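Local coordinates for Peptidase_M23 domain-containing protein (Enterococcus faecalis, PDB 6SMK), which probably cleaves peptidoglycan peptides as the zinc-dependent M23 D,L-endopeptidase domain of the longer prophage-encoded protein EnpA, at residues P6-P11 and T40-Q45; Q45-V50 and V90-I95; D51-S56 and S80-K85; D70-M75 and Y112-G117. The protein carries 1 engineered substitution. One frame throughout, in Å; residues are numbered along the deposited sequence.

All four contacts belong to one all-beta domain without helices, and each reaches the same curled antiparallel sheet. Contact 1 closes first along the chain; contact 3 is nested inside the loop closed by contact 2, and contact 4 interleaves with both. Contacts 1 and 2 share Gln-45 and lie about 11 Å apart between centres, whereas contacts 1 and 4 are about 17 Å apart. Strand 48-54 serves contacts 2 and 3. Tyr-112 of contact 4 touches Pro-6, Phe-8, Gln-45 and Tyr-46, joining three contacts. Strand 72-82 links contact 3, at the surface, to contact 4, whose strand 109-116 carries the zinc ligand His-111, so the sheet connects the periphery to the metal site.

Contact 1. Residues P6-P11 and T40-Q45; sequences PHFGSP and TPIPAQ
Gln-45 reaches across to His-7 and Phe-8, and its side chain and the Phe-8 ring carry much of this contact. Its CB heads toward 6-11. CG stands beside the backbone N, and a bend at the next torsion (chi2 -50°) turns the amide along the Phe-8 ring. Gln-45 CG lies over the ring face, 4.2 Å from the centroid of Phe-8, a CH-pi arrangement; on another flank, it borders Pro-6 CB. Gln-45 CD follows at 3.8 Å above the ring plane of Phe-8, over its centre, with amide and ring planes 40° apart.

At the tip the two polar atoms diverge. Gln-45 OE1 accepts the backbone hydrogen bond from His-7 N at 2.8 Å, the donor standing 39° out of the carbonyl plane of the amide. Gln-45 NE2 remains over the same ring and donates to Pro-43 O, 2.8 Å away, within its own segment. The Phe-8 ring also meets strand 41-43, where Phe-8 CE1 is 4.0 Å from Ile-42 CG2 and Phe-8 CD1 is 4.3 Å from Pro-43 CD. At the far end Pro-11, preceded by a cis peptide bond, places CG 4.0 Å from Thr-40 CG2.

Beyond these segments, Tyr-34 meets the Phe-8 ring edge-to-face and Phe-12 adds a further aromatic contact. The contact thus lays the loop before strand 13-20 against strand 41-43, with the side chain of Phe-8 about 11 Å from the zinc ion. Chemically, one amide serves both segments: its oxygen takes a loop N-H, its nitrogen ties back to Pro-43, and the two bonds together fix its rotation over an aromatic face.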
loop_
_atom_site.group_PDB
_atom_site.type_symbol
_atom_site.label_atom_id
_atom_site.label_comp_id
_atom_site.label_asym_id
_atom_site.label_seq_id
_atom_site.Cartn_x
_atom_site.Cartn_y
_atom_site.Cartn_z
ATOM N N PRO A 6 6.973 1.610 -5.527
ATOM C CA PRO A 6 5.825 1.136 -6.316
ATOM C C PRO A 6 5.912 1.581 -7.763
ATOM O O PRO A 6 6.345 2.698 -8.064
ATOM C CB PRO A 6 4.631 1.802 -5.626
ATOM C CG PRO A 6 5.211 3.080 -5.070
ATOM C CD PRO A 6 6.631 2.760 -4.670
ATOM N N HIS A 7 5.469 0.704 -8.668
ATOM C CA HIS A 7 5.473 0.995 -10.102
ATOM C C HIS A 7 4.117 0.631 -10.711
ATOM O O HIS A 7 3.998 -0.143 -11.660
ATOM C CB HIS A 7 6.621 0.276 -10.783
ATOM C CG HIS A 7 7.964 0.711 -10.296
ATOM N ND1 HIS A 7 8.731 -0.057 -9.448
ATOM C CD2 HIS A 7 8.673 1.838 -10.530
ATOM C CE1 HIS A 7 9.860 0.575 -9.187
ATOM N NE2 HIS A 7 9.851 1.726 -9.833
ATOM N N PHE A 8 3.071 1.211 -10.143
ATOM C CA PHE A 8 1.739 1.034 -10.691
ATOM C C PHE A 8 1.669 1.681 -12.052
ATOM O O PHE A 8 2.239 2.751 -12.276
ATOM C CB PHE A 8 0.695 1.664 -9.784
ATOM C CG PHE A 8 0.523 0.957 -8.482
ATOM C CD1 PHE A 8 -0.123 -0.265 -8.420
ATOM C CD2 PHE A 8 0.998 1.520 -7.313
ATOM C CE1 PHE A 8 -0.289 -0.908 -7.223
ATOM C CE2 PHE A 8 0.829 0.885 -6.113
ATOM C CZ PHE A 8 0.182 -0.326 -6.063
ATOM N N GLY A 9 0.967 1.045 -12.957
ATOM C CA GLY A 9 0.796 1.576 -14.286
ATOM C C GLY A 9 -0.484 2.357 -14.387
ATOM O O GLY A 9 -0.966 2.940 -13.411
ATOM N N SER A 10 -1.057 2.347 -15.576
ATOM C CA SER A 10 -2.357 2.950 -15.758
ATOM C C SER A 10 -3.431 2.051 -15.148
ATOM O O SER A 10 -3.250 0.836 -15.052
ATOM C CB SER A 10 -2.617 3.177 -17.236
ATOM O OG SER A 10 -1.701 4.123 -17.739
ATOM N N PRO A 11 -4.540 2.626 -14.669
ATOM C CA PRO A 11 -4.888 4.040 -14.599
ATOM C C PRO A 11 -4.454 4.687 -13.306
ATOM O O PRO A 11 -4.941 5.774 -12.992
ATOM C CB PRO A 11 -6.403 4.009 -14.671
ATOM C CG PRO A 11 -6.749 2.778 -13.890
ATOM C CD PRO A 11 -5.625 1.796 -14.116
ATOM N N THR A 40 -10.983 -0.550 -9.456
ATOM C CA THR A 40 -9.753 -0.831 -10.164
ATOM C C THR A 40 -8.968 -1.901 -9.420
ATOM O O THR A 40 -8.734 -1.779 -8.225
ATOM C CB THR A 40 -8.912 0.413 -10.315
ATOM O OG1 THR A 40 -9.694 1.473 -10.921
ATOM C CG2 THR A 40 -7.700 0.095 -11.148
ATOM N N PRO A 41 -8.588 -2.972 -10.093
ATOM C CA PRO A 41 -7.795 -4.024 -9.453
ATOM C C PRO A 41 -6.369 -3.578 -9.172
ATOM O O PRO A 41 -5.700 -2.988 -10.018
ATOM C CB PRO A 41 -7.837 -5.140 -10.490
ATOM C CG PRO A 41 -8.118 -4.456 -11.794
ATOM C CD PRO A 41 -8.987 -3.313 -11.469
ATOM N N ILE A 42 -5.909 -3.900 -7.963
ATOM C CA ILE A 42 -4.575 -3.533 -7.495
ATOM C C ILE A 42 -3.629 -4.689 -7.802
ATOM O O ILE A 42 -3.703 -5.724 -7.123
ATOM C CB ILE A 42 -4.552 -3.293 -5.980
ATOM C CG1 ILE A 42 -5.508 -2.181 -5.536
ATOM C CG2 ILE A 42 -3.130 -3.081 -5.504
ATOM C CD1 ILE A 42 -4.865 -0.881 -5.362
ATOM N N PRO A 43 -2.681 -4.534 -8.719
ATOM C CA PRO A 43 -1.695 -5.596 -8.926
ATOM C C PRO A 43 -0.503 -5.430 -7.994
ATOM O O PRO A 43 0.009 -4.327 -7.782
ATOM C CB PRO A 43 -1.310 -5.407 -10.396
ATOM C CG PRO A 43 -1.530 -3.948 -10.659
ATOM C CD PRO A 43 -2.593 -3.477 -9.735
ATOM N N ALA A 44 -0.095 -6.548 -7.390
ATOM C CA ALA A 44 1.002 -6.541 -6.433
ATOM C C ALA A 44 2.294 -6.111 -7.112
ATOM O O ALA A 44 2.634 -6.599 -8.194
ATOM C CB ALA A 44 1.173 -7.922 -5.823
ATOM N N GLN A 45 3.020 -5.201 -6.459
ATOM C CA GLN A 45 4.244 -4.653 -7.030
ATOM C C GLN A 45 5.426 -5.604 -6.905
ATOM O O GLN A 45 6.276 -5.662 -7.803
ATOM C CB GLN A 45 4.565 -3.332 -6.347
ATOM C CG GLN A 45 3.529 -2.285 -6.620
ATOM C CD GLN A 45 3.241 -2.163 -8.082
ATOM O OE1 GLN A 45 4.087 -1.712 -8.861
ATOM N NE2 GLN A 45 2.051 -2.582 -8.479
#

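Contact 2. Residues Q45-V50 and V90-I95; sequences QYPGLV and VKAGQI
Gly-48 and Val-90 form an antiparallel hydrogen-bonded pair: Val-90 N donates to Gly-48 O at 2.9 Å, and Gly-48 N donates to Val-90 O at 3.1 Å. The side chain of Val-90 leaves on one face of the sheet and divides between Gly-48 and Val-50. Val-90 CG1 is anti to the carbonyl carbon (chi1 -49°), which leaves Val-90 CG2 between the backbone N and the carbonyl carbon, 3.6 Å from Gly-48 O. CG1 turns instead to Val-50, whose own CG1 is anti to the backbone N (chi1 165°); the remaining branch, Val-50 CG2, meets Val-90 CG1 at 3.8 Å, the two side chains crossing at about a right angle.

Farther along, the ring of Pro-47 lies beside the Val-90 carbonyl and the backbone of Lys-91, while Ala-92 CB packs 3.6 Å from Gln-45 O and 4.3 Å from Pro-47 CD.

The chain then reverses in a type II beta turn from Lys-91 to Gln-94, closed by Gln-94 N to Lys-91 O at 3.0 Å, with Gly-93 at the third position on a positive phi of 92°. Gln-94 extends its chain back, and Gln-94 OE1 accepts from Lys-91 N at 3.1 Å, adding a side-chain bond to the turn.

Strand 63-69 flanks 48-54, bonding to it through Leu-49 and Lys-67 and packing Ile-66 on Val-50. The turn leads from strand 89-90 into strand 95-99, and backbone bonds from Gly-93 and Gln-94 to Ala-44 continue the pairing of that strand with strand 41-43.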
loop_
_atom_site.group_PDB
_atom_site.type_symbol
_atom_site.label_atom_id
_atom_site.label_comp_id
_atom_site.label_asym_id
_atom_site.label_seq_id
_atom_site.Cartn_x
_atom_site.Cartn_y
_atom_site.Cartn_z
ATOM N N GLN A 45 3.020 -5.201 -6.459
ATOM C CA GLN A 45 4.244 -4.653 -7.030
ATOM C C GLN A 45 5.426 -5.604 -6.905
ATOM O O GLN A 45 6.276 -5.662 -7.803
ATOM C CB GLN A 45 4.565 -3.332 -6.347
ATOM C CG GLN A 45 3.529 -2.285 -6.620
ATOM C CD GLN A 45 3.241 -2.163 -8.082
ATOM O OE1 GLN A 45 4.087 -1.712 -8.861
ATOM N NE2 GLN A 45 2.051 -2.582 -8.479
ATOM N N TYR A 46 5.507 -6.347 -5.810
ATOM C CA TYR A 46 6.610 -7.263 -5.586
ATOM C C TYR A 46 6.044 -8.589 -5.103
ATOM O O TYR A 46 4.983 -8.619 -4.468
ATOM C CB TYR A 46 7.601 -6.665 -4.570
ATOM C CG TYR A 46 8.230 -5.393 -5.098
ATOM C CD1 TYR A 46 7.635 -4.158 -4.893
ATOM C CD2 TYR A 46 9.394 -5.435 -5.843
ATOM C CE1 TYR A 46 8.198 -3.001 -5.408
ATOM C CE2 TYR A 46 9.966 -4.291 -6.348
ATOM C CZ TYR A 46 9.367 -3.077 -6.140
ATOM O OH TYR A 46 9.950 -1.942 -6.669
ATOM N N PRO A 47 6.707 -9.700 -5.410
ATOM C CA PRO A 47 6.237 -10.997 -4.913
ATOM C C PRO A 47 6.513 -11.147 -3.434
ATOM O O PRO A 47 7.494 -10.621 -2.907
ATOM C CB PRO A 47 7.063 -12.003 -5.714
ATOM C CG PRO A 47 8.326 -11.283 -5.959
ATOM C CD PRO A 47 7.942 -9.837 -6.193
ATOM N N GLY A 48 5.646 -11.899 -2.769
ATOM C CA GLY A 48 5.898 -12.241 -1.385
ATOM C C GLY A 48 4.754 -13.034 -0.798
ATOM O O GLY A 48 3.829 -13.451 -1.501
ATOM N N LEU A 49 4.832 -13.213 0.517
ATOM C CA LEU A 49 3.867 -13.968 1.304
ATOM C C LEU A 49 2.872 -13.018 1.954
ATOM O O LEU A 49 3.270 -12.040 2.598
ATOM C CB LEU A 49 4.594 -14.773 2.377
ATOM C CG LEU A 49 3.755 -15.412 3.479
ATOM C CD1 LEU A 49 3.059 -16.659 2.957
ATOM C CD2 LEU A 49 4.623 -15.721 4.685
ATOM N N VAL A 50 1.584 -13.296 1.772
ATOM C CA VAL A 50 0.534 -12.542 2.451
ATOM C C VAL A 50 0.493 -13.006 3.899
ATOM O O VAL A 50 0.147 -14.156 4.180
ATOM C CB VAL A 50 -0.827 -12.737 1.780
ATOM C CG1 VAL A 50 -1.941 -12.241 2.709
ATOM C CG2 VAL A 50 -0.860 -12.024 0.430
ATOM N N VAL A 90 2.025 -14.703 -3.460
ATOM C CA VAL A 90 1.576 -13.907 -4.593
ATOM C C VAL A 90 2.773 -13.462 -5.413
ATOM O O VAL A 90 3.882 -13.288 -4.896
ATOM C CB VAL A 90 0.720 -12.696 -4.167
ATOM C CG1 VAL A 90 -0.371 -13.144 -3.204
ATOM C CG2 VAL A 90 1.570 -11.615 -3.564
ATOM N N LYS A 91 2.541 -13.319 -6.718
ATOM C CA LYS A 91 3.543 -12.827 -7.652
ATOM C C LYS A 91 3.243 -11.387 -8.035
ATOM O O LYS A 91 2.140 -10.874 -7.826
ATOM C CB LYS A 91 3.625 -13.684 -8.919
ATOM C CG LYS A 91 3.146 -15.122 -8.778
ATOM C CD LYS A 91 3.853 -16.005 -9.798
ATOM C CE LYS A 91 3.073 -17.269 -10.105
ATOM N NZ LYS A 91 3.946 -18.318 -10.720
ATOM N N ALA A 92 4.259 -10.730 -8.581
ATOM C CA ALA A 92 4.085 -9.353 -9.004
ATOM C C ALA A 92 3.057 -9.304 -10.127
ATOM O O ALA A 92 3.121 -10.076 -11.086
ATOM C CB ALA A 92 5.425 -8.766 -9.449
ATOM N N GLY A 93 2.085 -8.422 -9.997
ATOM C CA GLY A 93 1.059 -8.338 -10.999
ATOM C C GLY A 93 -0.144 -9.194 -10.722
ATOM O O GLY A 93 -1.142 -9.086 -11.441
ATOM N N GLN A 94 -0.078 -10.053 -9.719
ATOM C CA GLN A 94 -1.280 -10.702 -9.237
ATOM C C GLN A 94 -2.160 -9.656 -8.567
ATOM O O GLN A 94 -1.668 -8.780 -7.852
ATOM C CB GLN A 94 -0.908 -11.818 -8.268
ATOM C CG GLN A 94 -2.035 -12.726 -7.881
ATOM C CD GLN A 94 -1.558 -13.854 -7.011
ATOM O OE1 GLN A 94 -0.371 -14.197 -7.014
ATOM N NE2 GLN A 94 -2.477 -14.439 -6.248
ATOM N N ILE A 95 -3.461 -9.726 -8.821
ATOM C CA ILE A 95 -4.378 -8.727 -8.282
ATOM C C ILE A 95 -4.706 -9.093 -6.839
ATOM O O ILE A 95 -5.293 -10.148 -6.576
ATOM C CB ILE A 95 -5.652 -8.616 -9.132
ATOM C CG1 ILE A 95 -5.479 -7.584 -10.240
ATOM C CG2 ILE A 95 -6.789 -8.103 -8.279
ATOM C CD1 ILE A 95 -4.273 -7.731 -11.064
#

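Contact 3. Residues D51-S56 and S80-K85; sequences DWVQSS and SRIRAK
A small apolar contact at the surface of the M23 beta domain brings Val-53, on strand 48-54, against Ile-82, just beyond the corner that the chain turns at Ser-80 and Arg-81. Both side chains point toward the opposing segment, yet they run past one another in opposite directions rather than meeting head-on. Ile-82 CD1 makes the closest approaches: it is 3.8 Å from Val-53 CG1, 3.5 Å from the backbone Gln-54 O and 3.9 Å from Ser-55 OG. The torsions explain this reach. CG1 of Ile-82 is anti to the carbonyl carbon (chi1 -52°) and the chain is extended beyond it (chi2 -172°), carrying the terminal methyl across to the other strand. The second branch, Ile-82 CG2, lies 4.1 Å from Val-53 CG1.

In the fold, strand 63-69 pairs with both 48-54 and 72-82; its Val-64 touches Ile-82. The pairing with 48-54 contains a classic beta bulge, in which Asp-51 and Trp-52 both face Gly-65. The contact therefore links the ends of two strands that share a neighbour, burying 165 Å² with both sides summed.

Ala-84 adds its carbonyl, Ala-84 O lying 4.2 Å from Val-53 CG2. The polar side chains beside this patch find partners of their own: Ser-55 OG is hydrogen-bonded to Glu-62 OE1, and Gln-54, whose CB points away, donates through NE2 to Ser-56 OG at 3.2 Å, the hydroxyl lying 27° out of its amide plane.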
loop_
_atom_site.group_PDB
_atom_site.type_symbol
_atom_site.label_atom_id
_atom_site.label_comp_id
_atom_site.label_asym_id
_atom_site.label_seq_id
_atom_site.Cartn_x
_atom_site.Cartn_y
_atom_site.Cartn_z
ATOM N N ASP A 51 0.859 -12.117 4.823
ATOM C CA ASP A 51 0.831 -12.452 6.240
ATOM C C ASP A 51 0.122 -11.385 7.061
ATOM O O ASP A 51 0.351 -11.288 8.271
ATOM C CB ASP A 51 2.244 -12.689 6.785
ATOM C CG ASP A 51 3.105 -11.445 6.762
ATOM O OD1 ASP A 51 2.729 -10.453 6.102
ATOM O OD2 ASP A 51 4.168 -11.465 7.418
ATOM N N TRP A 52 -0.756 -10.605 6.437
ATOM C CA TRP A 52 -1.463 -9.547 7.151
ATOM C C TRP A 52 -2.671 -9.140 6.326
ATOM O O TRP A 52 -2.510 -8.589 5.233
ATOM C CB TRP A 52 -0.547 -8.360 7.389
ATOM C CG TRP A 52 -1.193 -7.236 8.089
ATOM C CD1 TRP A 52 -1.980 -6.260 7.541
ATOM C CD2 TRP A 52 -1.098 -6.941 9.475
ATOM N NE1 TRP A 52 -2.387 -5.379 8.512
ATOM C CE2 TRP A 52 -1.856 -5.776 9.710
ATOM C CE3 TRP A 52 -0.442 -7.548 10.548
ATOM C CZ2 TRP A 52 -1.975 -5.209 10.971
ATOM C CZ3 TRP A 52 -0.558 -6.977 11.802
ATOM C CH2 TRP A 52 -1.319 -5.823 12.003
ATOM N N VAL A 53 -3.867 -9.402 6.842
ATOM C CA VAL A 53 -5.096 -8.955 6.204
ATOM C C VAL A 53 -5.981 -8.338 7.269
ATOM O O VAL A 53 -6.124 -8.897 8.362
ATOM C CB VAL A 53 -5.827 -10.099 5.483
ATOM C CG1 VAL A 53 -7.070 -9.565 4.829
ATOM C CG2 VAL A 53 -4.903 -10.745 4.452
ATOM N N GLN A 54 -6.551 -7.177 6.959
ATOM C CA GLN A 54 -7.344 -6.449 7.933
ATOM C C GLN A 54 -8.480 -5.708 7.239
ATOM O O GLN A 54 -8.293 -5.104 6.173
ATOM C CB GLN A 54 -6.474 -5.476 8.736
ATOM C CG GLN A 54 -7.273 -4.471 9.535
ATOM C CD GLN A 54 -6.443 -3.807 10.593
ATOM O OE1 GLN A 54 -5.775 -4.486 11.375
ATOM N NE2 GLN A 54 -6.477 -2.473 10.636
ATOM N N SER A 55 -9.663 -5.792 7.847
ATOM C CA SER A 55 -10.811 -4.974 7.486
ATOM C C SER A 55 -11.178 -4.118 8.684
ATOM O O SER A 55 -11.486 -4.645 9.760
ATOM C CB SER A 55 -12.013 -5.814 7.030
ATOM O OG SER A 55 -11.655 -6.773 6.048
ATOM N N SER A 56 -11.111 -2.802 8.497
ATOM C CA SER A 56 -11.503 -1.840 9.511
ATOM C C SER A 56 -12.023 -0.609 8.799
ATOM O O SER A 56 -11.929 -0.487 7.578
ATOM C CB SER A 56 -10.341 -1.481 10.442
ATOM O OG SER A 56 -9.223 -1.014 9.705
ATOM N N SER A 80 -11.553 -1.391 -1.625
ATOM C CA SER A 80 -12.989 -1.605 -1.539
ATOM C C SER A 80 -13.335 -3.079 -1.474
ATOM O O SER A 80 -14.438 -3.431 -1.047
ATOM C CB SER A 80 -13.712 -0.961 -2.721
ATOM O OG SER A 80 -13.363 -1.594 -3.932
ATOM N N ARG A 81 -12.417 -3.939 -1.888
ATOM C CA ARG A 81 -12.568 -5.378 -1.752
ATOM C C ARG A 81 -11.178 -5.982 -1.645
ATOM O O ARG A 81 -10.282 -5.624 -2.417
ATOM C CB ARG A 81 -13.320 -5.991 -2.935
ATOM C CG ARG A 81 -13.500 -7.490 -2.789
ATOM C CD ARG A 81 -14.051 -8.131 -4.044
ATOM N NE ARG A 81 -14.347 -9.545 -3.844
ATOM C CZ ARG A 81 -14.973 -10.305 -4.736
ATOM N NH1 ARG A 81 -15.375 -9.790 -5.893
ATOM N NH2 ARG A 81 -15.201 -11.581 -4.468
ATOM N N ILE A 82 -11.000 -6.882 -0.688
ATOM C CA ILE A 82 -9.761 -7.630 -0.566
ATOM C C ILE A 82 -9.885 -8.925 -1.351
ATOM O O ILE A 82 -10.918 -9.603 -1.290
ATOM C CB ILE A 82 -9.435 -7.912 0.900
ATOM C CG1 ILE A 82 -9.478 -6.616 1.702
ATOM C CG2 ILE A 82 -8.074 -8.574 0.980
ATOM C CD1 ILE A 82 -8.991 -6.755 3.142
ATOM N N ARG A 83 -8.834 -9.267 -2.095
ATOM C CA ARG A 83 -8.841 -10.460 -2.922
ATOM C C ARG A 83 -7.732 -11.442 -2.581
ATOM O O ARG A 83 -7.720 -12.547 -3.134
ATOM C CB ARG A 83 -8.753 -10.085 -4.409
ATOM C CG ARG A 83 -9.961 -9.313 -4.931
ATOM C CD ARG A 83 -10.001 -9.275 -6.453
ATOM N NE ARG A 83 -11.185 -8.583 -6.947
ATOM C CZ ARG A 83 -12.355 -9.173 -7.149
ATOM N NH1 ARG A 83 -12.492 -10.474 -6.917
ATOM N NH2 ARG A 83 -13.385 -8.466 -7.585
ATOM N N ALA A 84 -6.806 -11.084 -1.700
ATOM C CA ALA A 84 -5.826 -12.039 -1.201
ATOM C C ALA A 84 -6.295 -12.615 0.124
ATOM O O ALA A 84 -6.934 -11.927 0.926
ATOM C CB ALA A 84 -4.455 -11.395 -1.019
ATOM N N LYS A 85 -6.004 -13.890 0.332
ATOM C CA LYS A 85 -6.274 -14.565 1.588
ATOM C C LYS A 85 -4.950 -14.770 2.308
ATOM O O LYS A 85 -3.879 -14.801 1.697
ATOM C CB LYS A 85 -7.001 -15.911 1.380
ATOM C CG LYS A 85 -7.924 -16.036 0.148
ATOM C CD LYS A 85 -8.940 -14.866 0.004
ATOM C CE LYS A 85 -9.453 -14.696 -1.445
ATOM N NZ LYS A 85 -10.723 -13.909 -1.574
#

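Contact 4. Residues D70-M75 and Y112-G117; sequences DNLWAM and YELRKG
Strands 72-75 and 112-116 run antiparallel, their axes 155° apart and 4.6 Å at closest approach, with hydrogen-bonded pairs at Trp-73/Arg-115 and Met-75/Glu-113 around the non-hydrogen-bonded pair Ala-74/Leu-114. Met-75 N to Glu-113 O, at 2.7 Å, is one of four such backbone bonds.

On the face bearing Met-75 and Arg-115, the thioether chain bends twice and crosses the extended arginine at about a right angle. Met-75 CG sits 3.7 Å above the guanidinium plane of Arg-115, offset toward its rim, and CE approaches NH1. At the guanidinium edge, Arg-115 NE makes a salt bridge to Glu-113 OE2 at 2.7 Å, coming from 51° out of the carboxylate plane. Trp-73 shares this face; its ring edge meets Arg-115 O, and its NE1 is hydrogen-bonded to Asp-51.

This pairing lies in the antiparallel sheet of the M23 catalytic domain, where strand 109-116 carries the zinc ligand His-111. Glu-113 OE1 hydrogen-bonds His-111 NE2 and Thr-30 OG1, making Glu-113 a second-shell residue, consistent with a part in orienting the zinc ligand. Through its other oxygen the carboxylate is held by Arg-115, whose NH1 also reaches Pro-119 O.

On the face of Ala-74 and Leu-114 the contacts between the strands are apolar: Leu-72 CG and Leu-114 CG approach to 4.0 Å with their side chains crossed, and Ala-74 CB lies 4.0 Å from Leu-114 CD1. Beyond the Trp-73/Arg-115 pair, Asn-71 has CG anti to its own N (chi1 -174°), which places OD1 2.8 Å from Gly-117 N, a hydrogen bond whose donor stands above the plane of the Asn-71 side-chain carbonyl.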
loop_
_atom_site.group_PDB
_atom_site.type_symbol
_atom_site.label_atom_id
_atom_site.label_comp_id
_atom_site.label_asym_id
_atom_site.label_seq_id
_atom_site.Cartn_x
_atom_site.Cartn_y
_atom_site.Cartn_z
ATOM N N ASP A 70 13.421 -9.915 3.480
ATOM C CA ASP A 70 13.708 -10.528 4.772
ATOM C C ASP A 70 13.159 -9.708 5.933
ATOM O O ASP A 70 12.741 -10.279 6.950
ATOM C CB ASP A 70 15.211 -10.723 4.949
ATOM C CG ASP A 70 15.559 -11.286 6.301
ATOM O OD1 ASP A 70 14.825 -12.197 6.756
ATOM O OD2 ASP A 70 16.554 -10.815 6.900
ATOM N N ASN A 71 13.143 -8.383 5.803
ATOM C CA ASN A 71 12.687 -7.490 6.867
ATOM C C ASN A 71 11.931 -6.306 6.270
ATOM O O ASN A 71 12.214 -5.142 6.562
ATOM C CB ASN A 71 13.867 -7.015 7.712
ATOM C CG ASN A 71 13.439 -6.201 8.914
ATOM O OD1 ASN A 71 12.352 -6.385 9.439
ATOM N ND2 ASN A 71 14.302 -5.295 9.355
ATOM N N LEU A 72 10.944 -6.600 5.425
ATOM C CA LEU A 72 10.224 -5.546 4.724
ATOM C C LEU A 72 8.864 -6.063 4.298
ATOM O O LEU A 72 8.763 -7.155 3.721
ATOM C CB LEU A 72 11.005 -5.067 3.505
ATOM C CG LEU A 72 10.743 -3.623 3.129
ATOM C CD1 LEU A 72 10.937 -2.750 4.344
ATOM C CD2 LEU A 72 11.695 -3.225 2.035
ATOM N N TRP A 73 7.831 -5.277 4.587
ATOM C CA TRP A 73 6.451 -5.611 4.267
ATOM C C TRP A 73 5.863 -4.484 3.438
ATOM O O TRP A 73 5.997 -3.310 3.801
ATOM C CB TRP A 73 5.621 -5.814 5.535
ATOM C CG TRP A 73 5.887 -7.117 6.215
ATOM C CD1 TRP A 73 5.077 -8.216 6.228
ATOM C CD2 TRP A 73 7.042 -7.461 6.988
ATOM N NE1 TRP A 73 5.660 -9.225 6.960
ATOM C CE2 TRP A 73 6.868 -8.786 7.430
ATOM C CE3 TRP A 73 8.211 -6.779 7.345
ATOM C CZ2 TRP A 73 7.822 -9.441 8.200
ATOM C CZ3 TRP A 73 9.156 -7.435 8.110
ATOM C CH2 TRP A 73 8.953 -8.747 8.534
ATOM N N ALA A 74 5.225 -4.840 2.326
ATOM C CA ALA A 74 4.498 -3.888 1.500
ATOM C C ALA A 74 3.020 -3.936 1.870
ATOM O O ALA A 74 2.415 -5.012 1.886
ATOM C CB ALA A 74 4.690 -4.193 0.012
ATOM N N MET A 75 2.447 -2.776 2.173
ATOM C CA MET A 75 1.049 -2.660 2.564
ATOM C C MET A 75 0.263 -1.961 1.461
ATOM O O MET A 75 0.704 -0.933 0.937
ATOM C CB MET A 75 0.918 -1.885 3.870
ATOM C CG MET A 75 2.023 -2.156 4.879
ATOM S SD MET A 75 1.945 -3.842 5.504
ATOM C CE MET A 75 0.282 -3.913 6.177
ATOM N N TYR A 112 0.150 2.785 -0.791
ATOM C CA TYR A 112 1.245 1.825 -0.785
ATOM C C TYR A 112 2.231 2.242 0.297
ATOM O O TYR A 112 2.796 3.339 0.231
ATOM C CB TYR A 112 1.906 1.783 -2.161
ATOM C CG TYR A 112 3.094 0.862 -2.322
ATOM C CD1 TYR A 112 2.935 -0.434 -2.812
ATOM C CD2 TYR A 112 4.385 1.308 -2.042
ATOM C CE1 TYR A 112 4.024 -1.271 -2.992
ATOM C CE2 TYR A 112 5.479 0.482 -2.222
ATOM C CZ TYR A 112 5.294 -0.804 -2.694
ATOM O OH TYR A 112 6.384 -1.622 -2.868
ATOM N N GLU A 113 2.408 1.387 1.301
ATOM C CA GLU A 113 3.258 1.682 2.446
ATOM C C GLU A 113 4.316 0.603 2.594
ATOM O O GLU A 113 4.037 -0.585 2.410
ATOM C CB GLU A 113 2.436 1.793 3.739
ATOM C CG GLU A 113 3.256 2.104 4.971
ATOM C CD GLU A 113 2.414 2.609 6.122
ATOM O OE1 GLU A 113 1.431 3.331 5.854
ATOM O OE2 GLU A 113 2.733 2.290 7.291
ATOM N N LEU A 114 5.531 1.023 2.921
ATOM C CA LEU A 114 6.639 0.103 3.136
ATOM C C LEU A 114 6.986 0.082 4.622
ATOM O O LEU A 114 7.331 1.123 5.197
ATOM C CB LEU A 114 7.843 0.517 2.291
ATOM C CG LEU A 114 8.585 -0.629 1.621
ATOM C CD1 LEU A 114 7.581 -1.617 1.067
ATOM C CD2 LEU A 114 9.463 -0.086 0.519
ATOM N N ARG A 115 6.882 -1.094 5.245
ATOM C CA ARG A 115 7.133 -1.257 6.677
ATOM C C ARG A 115 8.298 -2.210 6.908
ATOM O O ARG A 115 8.375 -3.274 6.280
ATOM C CB ARG A 115 5.892 -1.774 7.416
ATOM C CG ARG A 115 4.923 -0.689 7.850
ATOM C CD ARG A 115 3.573 -1.252 8.266
ATOM N NE ARG A 115 2.542 -0.219 8.239
ATOM C CZ ARG A 115 1.246 -0.423 8.467
ATOM N NH1 ARG A 115 0.782 -1.636 8.755
ATOM N NH2 ARG A 115 0.405 0.604 8.412
ATOM N N LYS A 116 9.200 -1.822 7.806
ATOM C CA LYS A 116 10.284 -2.682 8.258
ATOM C C LYS A 116 9.989 -3.166 9.671
ATOM O O LYS A 116 9.270 -2.516 10.434
ATOM C CB LYS A 116 11.642 -1.961 8.225
ATOM C CG LYS A 116 11.661 -0.602 8.944
ATOM C CD LYS A 116 13.060 -0.179 9.457
ATOM C CE LYS A 116 14.102 -0.072 8.334
ATOM N NZ LYS A 116 15.424 0.454 8.814
ATOM N N GLY A 117 10.538 -4.324 10.009
ATOM C CA GLY A 117 10.361 -4.878 11.328
ATOM C C GLY A 117 9.122 -5.722 11.507
ATOM O O GLY A 117 9.000 -6.408 12.524
#